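Local atomic coordinates of alcohol dehydrogenase, zinc-containing (Streptococcus pneumoniae serotype 2, PDB entry 5YLN), a protein that probably oxidises alcohols to aldehydes or ketones with NAD+, as a zinc-containing dehydrogenase of the medium-chain type. Residues P24-P29 against V70-E75; K260-D265 against R288-T293. One frame throughout, in Å; residues are numbered along the deposited sequence.

How the interactions relate
Interactions 1 and 2 lie on opposite sides of the chain's centre, with their own centres about 47 Å apart and nearest atoms about 30 Å apart. Interaction 1 is a surface contact in the GroES-like part. Interaction 2 is buried at the edge of the Rossmann-type sheet that meets the second subunit. Neither forms the zinc site of Cys42 and His64. Both lie near a four-cysteine zinc lobe, but of different subunits. The side chain of Lys28 in interaction 1 is about 9 Å from that of Cys94 in the same chain. In interaction 2, Asn289 OD1 is hydrogen-bonded to His107 of the second subunit, the residue before zinc ligand Cys108 there.

Interaction 1 (P24-P29 against V70-E75); sequences PVIRKP and VEEVGE
Ile26 meets Glu72 and Gly74 where the loop after strand 15-22 passes the end of strand 66-72, in the GroES-like part of the enzyme. Glu71 and Glu72 form a classic beta bulge facing Ile33 of strand 33-39, and the chain leaves the sheet just beyond it.

The side-chain contact is by van der Waals packing. Ile26 points toward the other segment, and its CG1 lies 3.7 Å from Glu72 CD. Both carboxylate oxygens are near the same methylene, with OE1 of Glu72 3.8 Å from CG1 of Ile26. The Glu72 chain is extended, with CG anti to the backbone N (chi1 -179°), which carries the carboxylate across to the isoleucine. The same Ile26 branch goes on to backbone: its CD1 methyl is 4.0 Å from Gly74 N.

The second kind of contact is between backbones. Pro29 and Gly74 bring their CA atoms within 4.3 Å. With no side chain on Gly74, Pro29 O comes to 3.2 Å from Gly74 C. No hydrogen bond crosses between the segments. The Pro29 carbonyl oxygen instead accepts a backbone hydrogen bond from Gly76, just past the second segment.

Lys28 points away from the contact and makes a salt bridge to Glu111. Glu71 pairs with Arg35 of strand 33-39. At the Pro29 end, Gly74 CA makes a CA-H...O contact of 3.3 Å with Pro29 O, bent to 125° at the hydrogen, while Glu75 N lies 3.5 Å from that same Pro29 O at too poor an angle to bond.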
ATOM      1  N   PRO A  24      -3.521 -38.708 -14.768  1.00 37.25           N
ATOM      2  CA  PRO A  24      -3.028 -38.583 -13.392  1.00 38.53           C
ATOM      3  C   PRO A  24      -3.722 -39.580 -12.475  1.00 35.62           C
ATOM      4  O   PRO A  24      -4.811 -40.087 -12.760  1.00 38.67           O
ATOM      5  CB  PRO A  24      -3.353 -37.135 -13.012  1.00 40.23           C
ATOM      6  CG  PRO A  24      -4.502 -36.772 -13.854  1.00 44.15           C
ATOM      7  CD  PRO A  24      -4.344 -37.546 -15.147  1.00 33.42           C
ATOM      8  N   VAL A  25      -3.046 -39.896 -11.374  1.00 35.66           N
ATOM      9  CA  VAL A  25      -3.592 -40.771 -10.351  1.00 38.11           C
ATOM     10  C   VAL A  25      -3.448 -40.113  -8.988  1.00 39.70           C
ATOM     11  O   VAL A  25      -2.732 -39.122  -8.815  1.00 41.79           O
ATOM     12  CB  VAL A  25      -2.912 -42.148 -10.334  1.00 38.01           C
ATOM     13  CG1 VAL A  25      -3.125 -42.854 -11.674  1.00 37.43           C
ATOM     14  CG2 VAL A  25      -1.434 -41.994  -9.986  1.00 39.48           C
ATOM     15  N   ILE A  26      -4.139 -40.702  -8.010  1.00 40.08           N
ATOM     16  CA  ILE A  26      -4.089 -40.220  -6.635  1.00 41.68           C
ATOM     17  C   ILE A  26      -2.682 -40.429  -6.090  1.00 38.85           C
ATOM     18  O   ILE A  26      -2.174 -41.556  -6.044  1.00 34.33           O
ATOM     19  CB  ILE A  26      -5.132 -40.935  -5.763  1.00 42.42           C
ATOM     20  CG1 ILE A  26      -6.555 -40.607  -6.227  1.00 32.48           C
ATOM     21  CG2 ILE A  26      -4.960 -40.523  -4.276  1.00 32.32           C
ATOM     22  CD1 ILE A  26      -6.954 -39.146  -5.964  1.00 32.33           C
ATOM     23  N   ARG A  27      -2.044 -39.343  -5.667  1.00 42.94           N
ATOM     24  CA  ARG A  27      -0.714 -39.437  -5.083  1.00 40.56           C
ATOM     25  C   ARG A  27      -0.702 -39.261  -3.580  1.00 43.70           C
ATOM     26  O   ARG A  27       0.232 -39.736  -2.934  1.00 46.04           O
ATOM     27  CB  ARG A  27       0.229 -38.394  -5.692  1.00 38.61           C
ATOM     28  CG  ARG A  27       0.529 -38.605  -7.161  1.00 41.71           C
ATOM     29  CD  ARG A  27       1.767 -37.801  -7.598  1.00 59.81           C
ATOM     30  NE  ARG A  27       2.911 -38.669  -7.893  1.00 72.56           N
ATOM     31  CZ  ARG A  27       4.001 -38.771  -7.134  1.00 76.50           C
ATOM     32  NH1 ARG A  27       4.120 -38.044  -6.027  1.00 75.45           N
ATOM     33  NH2 ARG A  27       4.982 -39.594  -7.485  1.00 76.31           N
ATOM     34  N   LYS A  28      -1.706 -38.592  -3.018  1.00 44.04           N
ATOM     35  CA  LYS A  28      -1.809 -38.306  -1.597  1.00 47.33           C
ATOM     36  C   LYS A  28      -3.251 -38.502  -1.143  1.00 40.49           C
ATOM     37  O   LYS A  28      -4.183 -38.371  -1.952  1.00 36.70           O
ATOM     38  CB  LYS A  28      -1.350 -36.870  -1.291  1.00 49.30           C
ATOM     39  CG  LYS A  28       0.075 -36.580  -1.761  1.00 52.69           C
ATOM     40  CD  LYS A  28       0.488 -35.172  -1.417  1.00 47.74           C
ATOM     41  CE  LYS A  28       1.764 -34.802  -2.124  1.00 48.81           C
ATOM     42  NZ  LYS A  28       2.058 -33.352  -1.954  1.00 51.79           N
ATOM     43  N   PRO A  29      -3.467 -38.825   0.140  1.00 43.67           N
ATOM     44  CA  PRO A  29      -4.842 -39.086   0.617  1.00 43.54           C
ATOM     45  C   PRO A  29      -5.762 -37.876   0.547  1.00 38.65           C
ATOM     46  O   PRO A  29      -6.985 -38.050   0.557  1.00 45.52           O
ATOM     47  CB  PRO A  29      -4.639 -39.531   2.074  1.00 42.92           C
ATOM     48  CG  PRO A  29      -3.181 -39.857   2.184  1.00 51.50           C
ATOM     49  CD  PRO A  29      -2.474 -38.972   1.216  1.00 47.59           C
ATOM     50  N   VAL A  70     -15.824 -34.813 -10.314  1.00 31.41           N
ATOM     51  CA  VAL A  70     -14.941 -35.664  -9.525  1.00 30.26           C
ATOM     52  C   VAL A  70     -15.030 -37.096 -10.031  1.00 41.88           C
ATOM     53  O   VAL A  70     -16.127 -37.647 -10.197  1.00 36.72           O
ATOM     54  CB  VAL A  70     -15.299 -35.575  -8.033  1.00 33.97           C
ATOM     55  CG1 VAL A  70     -14.468 -36.545  -7.238  1.00 30.17           C
ATOM     56  CG2 VAL A  70     -15.101 -34.145  -7.509  1.00 31.86           C
ATOM     57  N   GLU A  71     -13.868 -37.694 -10.316  1.00 40.04           N
ATOM     58  CA  GLU A  71     -13.757 -39.090 -10.722  1.00 35.62           C
ATOM     59  C   GLU A  71     -13.318 -40.002  -9.587  1.00 34.44           C
ATOM     60  O   GLU A  71     -13.743 -41.160  -9.529  1.00 34.53           O
ATOM     61  CB  GLU A  71     -12.748 -39.231 -11.878  1.00 39.35           C
ATOM     62  CG  GLU A  71     -13.221 -38.678 -13.210  1.00 50.27           C
ATOM     63  CD  GLU A  71     -13.961 -39.722 -14.050  1.00 58.29           C
ATOM     64  OE1 GLU A  71     -13.628 -40.923 -13.933  1.00 57.86           O
ATOM     65  OE2 GLU A  71     -14.869 -39.334 -14.823  1.00 56.83           O
ATOM     66  N   GLU A  72     -12.484 -39.495  -8.683  1.00 35.81           N
ATOM     67  CA  GLU A  72     -11.887 -40.285  -7.622  1.00 35.99           C
ATOM     68  C   GLU A  72     -11.383 -39.326  -6.558  1.00 40.78           C
ATOM     69  O   GLU A  72     -10.976 -38.200  -6.864  1.00 37.82           O
ATOM     70  CB  GLU A  72     -10.746 -41.170  -8.158  1.00 40.87           C
ATOM     71  CG  GLU A  72     -10.081 -42.052  -7.097  1.00 54.99           C
ATOM     72  CD  GLU A  72      -8.985 -42.945  -7.664  1.00 59.99           C
ATOM     73  OE1 GLU A  72      -8.538 -42.673  -8.795  1.00 58.41           O
ATOM     74  OE2 GLU A  72      -8.575 -43.917  -6.983  1.00 57.02           O
ATOM     75  N   VAL A  73     -11.438 -39.773  -5.302  1.00 31.48           N
ATOM     76  CA  VAL A  73     -10.921 -39.015  -4.176  1.00 40.44           C
ATOM     77  C   VAL A  73     -10.037 -39.947  -3.364  1.00 40.46           C
ATOM     78  O   VAL A  73     -10.180 -41.171  -3.417  1.00 39.72           O
ATOM     79  CB  VAL A  73     -12.037 -38.411  -3.281  1.00 44.05           C
ATOM     80  CG1 VAL A  73     -12.840 -37.324  -4.030  1.00 34.79           C
ATOM     81  CG2 VAL A  73     -12.972 -39.521  -2.738  1.00 44.22           C
ATOM     82  N   GLY A  74      -9.123 -39.348  -2.598  1.00 39.44           N
ATOM     83  CA  GLY A  74      -8.302 -40.098  -1.673  1.00 40.76           C
ATOM     84  C   GLY A  74      -9.029 -40.383  -0.374  1.00 42.08           C
ATOM     85  O   GLY A  74     -10.118 -39.863  -0.130  1.00 45.55           O
ATOM     86  N   GLU A  75      -8.400 -41.231   0.448  1.00 46.83           N
ATOM     87  CA  GLU A  75      -8.970 -41.627   1.738  1.00 46.80           C
ATOM     88  C   GLU A  75      -9.225 -40.444   2.656  1.00 43.25           C
ATOM     89  O   GLU A  75     -10.125 -40.522   3.496  1.00 47.39           O
ATOM     90  CB  GLU A  75      -8.058 -42.637   2.441  1.00 49.14           C
ATOM     91  CG  GLU A  75      -7.695 -43.847   1.593  1.00 60.54           C
ATOM     92  CD  GLU A  75      -7.106 -44.994   2.409  1.00 74.72           C
ATOM     93  OE1 GLU A  75      -7.421 -46.157   2.086  1.00 77.90           O
ATOM     94  OE2 GLU A  75      -6.338 -44.739   3.367  1.00 78.14           O
TER

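Interaction 2 (K260-D265 against R288-T293); sequences KIIGVD and RNINVT
The Arg288 guanidinium has the backbone N of Val264 over one face, 4.0 Å above its plane and offset toward the rim. At its edge, in plane, lies Ile262 O. Arg288 NE donates to Ile262 O at 2.9 Å and nearly straight, 167° at the hydrogen. NH2 adds a weak bond to the same oxygen; the pair probably limits rotation of the group. The chain of Arg288 is extended from CG to NE, with CG anti to the backbone N (chi1 -160°); this carries NE across to the carbonyl of Ile262.

Backbone contacts continue the grip. Val264 CA makes a CA-H...O contact of 3.3 Å with Arg288 O, close to straight at 161°. Asp265 N gives a weak hydrogen bond of 3.1 Å to Asn289 O. Asp265 and Asn289 both have positive phi, where their chains turn. In the apolar part, Ile262 CG2 meets Ile290 CG2 at 3.9 Å, the two side chains crossing at a slant. Ile290 CG2 also lies 3.6 Å from Gly263 O. Val264 CG2 lies 4.2 Å from Arg288 CG.

Asn289 OD1 is used by the second subunit, bonding His107 NE2 and Leu296 N there. Asn291 ND2 bonds Thr267 OG1.

The contact lies at the dimer-facing edge of the Rossmann-type sheet. Segment 260-265 comes off helix 252-261 and leads into strand 266-270, which pairs in parallel with strand 291-293. Helix 226-236 touches Arg288 through Tyr234. Strand 291-293 is one of the two edge strands of this chain's sheet, and it pairs antiparallel with a strand of the second subunit, so the sheet runs on across the dimer.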
ATOM      1  N   LYS A 260       0.215   8.875 -11.763  1.00 35.38           N
ATOM      2  CA  LYS A 260      -0.054  10.259 -12.127  1.00 33.00           C
ATOM      3  C   LYS A 260      -1.503  10.696 -11.883  1.00 37.34           C
ATOM      4  O   LYS A 260      -1.773  11.901 -11.837  1.00 34.61           O
ATOM      5  CB  LYS A 260       0.325  10.480 -13.592  1.00 35.97           C
ATOM      6  CG  LYS A 260       1.839  10.396 -13.801  1.00 37.33           C
ATOM      7  CD  LYS A 260       2.260  11.149 -15.049  1.00 45.56           C
ATOM      8  CE  LYS A 260       3.746  11.521 -15.023  1.00 44.90           C
ATOM      9  NZ  LYS A 260       4.574  10.468 -14.379  1.00 54.26           N
ATOM     10  N   ILE A 261      -2.445   9.768 -11.728  1.00 33.89           N
ATOM     11  CA  ILE A 261      -3.853  10.136 -11.630  1.00 32.43           C
ATOM     12  C   ILE A 261      -4.435   9.877 -10.257  1.00 32.85           C
ATOM     13  O   ILE A 261      -5.576  10.284 -10.000  1.00 32.02           O
ATOM     14  CB  ILE A 261      -4.704   9.419 -12.700  1.00 37.83           C
ATOM     15  CG1 ILE A 261      -4.628   7.888 -12.538  1.00 34.16           C
ATOM     16  CG2 ILE A 261      -4.265   9.862 -14.081  1.00 34.28           C
ATOM     17  CD1 ILE A 261      -5.822   7.090 -13.162  1.00 31.97           C
ATOM     18  N   ILE A 262      -3.696   9.215  -9.375  1.00 28.77           N
ATOM     19  CA  ILE A 262      -4.219   8.866  -8.074  1.00 28.18           C
ATOM     20  C   ILE A 262      -4.279  10.119  -7.207  1.00 33.06           C
ATOM     21  O   ILE A 262      -3.389  10.970  -7.245  1.00 32.68           O
ATOM     22  CB  ILE A 262      -3.355   7.757  -7.452  1.00 32.80           C
ATOM     23  CG1 ILE A 262      -4.085   7.117  -6.284  1.00 29.39           C
ATOM     24  CG2 ILE A 262      -1.969   8.268  -7.074  1.00 32.30           C
ATOM     25  CD1 ILE A 262      -5.343   6.379  -6.701  1.00 29.88           C
ATOM     26  N   GLY A 263      -5.374  10.269  -6.465  1.00 30.67           N
ATOM     27  CA  GLY A 263      -5.551  11.426  -5.616  1.00 31.34           C
ATOM     28  C   GLY A 263      -5.082  11.182  -4.202  1.00 32.56           C
ATOM     29  O   GLY A 263      -4.695  10.069  -3.850  1.00 33.49           O
ATOM     30  N   VAL A 264      -5.126  12.260  -3.395  1.00 30.91           N
ATOM     31  CA  VAL A 264      -4.861  12.139  -1.964  1.00 27.75           C
ATOM     32  C   VAL A 264      -5.715  11.025  -1.381  1.00 29.20           C
ATOM     33  O   VAL A 264      -6.922  10.953  -1.642  1.00 26.93           O
ATOM     34  CB  VAL A 264      -5.135  13.467  -1.236  1.00 36.30           C
ATOM     35  CG1 VAL A 264      -5.114  13.228   0.269  1.00 33.72           C
ATOM     36  CG2 VAL A 264      -4.116  14.529  -1.616  1.00 34.21           C
ATOM     37  N   ASP A 265      -5.083  10.153  -0.587  1.00 29.78           N
ATOM     38  CA  ASP A 265      -5.664   9.057   0.176  1.00 32.30           C
ATOM     39  C   ASP A 265      -5.969   7.858  -0.717  1.00 34.87           C
ATOM     40  O   ASP A 265      -6.524   6.850  -0.217  1.00 30.92           O
ATOM     41  CB  ASP A 265      -6.937   9.476   0.943  1.00 30.60           C
ATOM     42  CG  ASP A 265      -7.179   8.622   2.176  1.00 40.01           C
ATOM     43  OD1 ASP A 265      -6.184   8.353   2.886  1.00 43.41           O
ATOM     44  OD2 ASP A 265      -8.350   8.236   2.443  1.00 38.69           O
ATOM     45  N   ARG A 288       1.589  12.735  -0.764  1.00 43.27           N
ATOM     46  CA  ARG A 288       0.233  12.630  -1.284  1.00 35.98           C
ATOM     47  C   ARG A 288      -0.652  11.643  -0.517  1.00 36.22           C
ATOM     48  O   ARG A 288      -1.843  11.523  -0.831  1.00 37.10           O
ATOM     49  CB  ARG A 288       0.283  12.246  -2.772  1.00 42.48           C
ATOM     50  CG  ARG A 288      -0.993  12.550  -3.557  1.00 49.90           C
ATOM     51  CD  ARG A 288      -0.709  12.716  -5.038  1.00 53.43           C
ATOM     52  NE  ARG A 288      -1.898  12.976  -5.855  1.00 55.31           N
ATOM     53  CZ  ARG A 288      -2.488  14.166  -5.978  1.00 47.76           C
ATOM     54  NH1 ARG A 288      -2.031  15.214  -5.303  1.00 35.70           N
ATOM     55  NH2 ARG A 288      -3.547  14.314  -6.766  1.00 41.39           N
ATOM     56  N   ASN A 289      -0.105  10.925   0.457  1.00 27.84           N
ATOM     57  CA  ASN A 289      -0.868   9.960   1.243  1.00 27.73           C
ATOM     58  C   ASN A 289      -1.481   8.852   0.381  1.00 31.96           C
ATOM     59  O   ASN A 289      -2.678   8.564   0.457  1.00 36.65           O
ATOM     60  CB  ASN A 289      -1.967  10.665   2.048  1.00 27.08           C
ATOM     61  CG  ASN A 289      -1.413  11.564   3.115  1.00 42.72           C
ATOM     62  OD1 ASN A 289      -0.624  12.471   2.834  1.00 40.18           O
ATOM     63  ND2 ASN A 289      -1.814  11.317   4.349  1.00 33.71           N
ATOM     64  N   ILE A 290      -0.656   8.185  -0.409  1.00 34.82           N
ATOM     65  CA  ILE A 290      -1.158   7.161  -1.316  1.00 31.53           C
ATOM     66  C   ILE A 290      -0.685   5.784  -0.870  1.00 33.96           C
ATOM     67  O   ILE A 290       0.214   5.631  -0.042  1.00 36.13           O
ATOM     68  CB  ILE A 290      -0.759   7.429  -2.772  1.00 34.22           C
ATOM     69  CG1 ILE A 290       0.763   7.362  -2.902  1.00 34.33           C
ATOM     70  CG2 ILE A 290      -1.354   8.755  -3.268  1.00 32.32           C
ATOM     71  CD1 ILE A 290       1.212   6.780  -4.194  1.00 46.94           C
ATOM     72  N   ASN A 291      -1.314   4.778  -1.434  1.00 26.05           N
ATOM     73  CA  ASN A 291      -0.999   3.392  -1.179  1.00 29.78           C
ATOM     74  C   ASN A 291      -0.778   2.711  -2.520  1.00 34.27           C
ATOM     75  O   ASN A 291      -1.352   3.101  -3.544  1.00 32.41           O
ATOM     76  CB  ASN A 291      -2.144   2.678  -0.403  1.00 26.42           C
ATOM     77  CG  ASN A 291      -2.629   3.471   0.787  1.00 35.25           C
ATOM     78  OD1 ASN A 291      -1.906   3.632   1.766  1.00 40.06           O
ATOM     79  ND2 ASN A 291      -3.872   3.959   0.717  1.00 31.41           N
ATOM     80  N   VAL A 292       0.058   1.689  -2.516  1.00 39.11           N
ATOM     81  CA  VAL A 292       0.241   0.841  -3.679  1.00 35.45           C
ATOM     82  C   VAL A 292       0.119  -0.580  -3.175  1.00 36.16           C
ATOM     83  O   VAL A 292       0.828  -0.965  -2.241  1.00 39.97           O
ATOM     84  CB  VAL A 292       1.603   1.068  -4.363  1.00 37.19           C
ATOM     85  CG1 VAL A 292       1.749   0.157  -5.589  1.00 33.34           C
ATOM     86  CG2 VAL A 292       1.792   2.565  -4.733  1.00 33.20           C
ATOM     87  N   THR A 293      -0.801  -1.345  -3.744  1.00 27.15           N
ATOM     88  CA  THR A 293      -0.961  -2.723  -3.317  1.00 28.99           C
ATOM     89  C   THR A 293      -0.641  -3.665  -4.461  1.00 33.91           C
ATOM     90  O   THR A 293      -0.858  -3.352  -5.630  1.00 30.51           O
ATOM     91  CB  THR A 293      -2.376  -3.023  -2.801  1.00 27.25           C
ATOM     92  OG1 THR A 293      -3.320  -2.841  -3.863  1.00 34.40           O
ATOM     93  CG2 THR A 293      -2.746  -2.108  -1.595  1.00 24.48           C
TER
HETATM   94  O   HOH W   1      -6.992   4.357  -0.375  1.00 32.23           O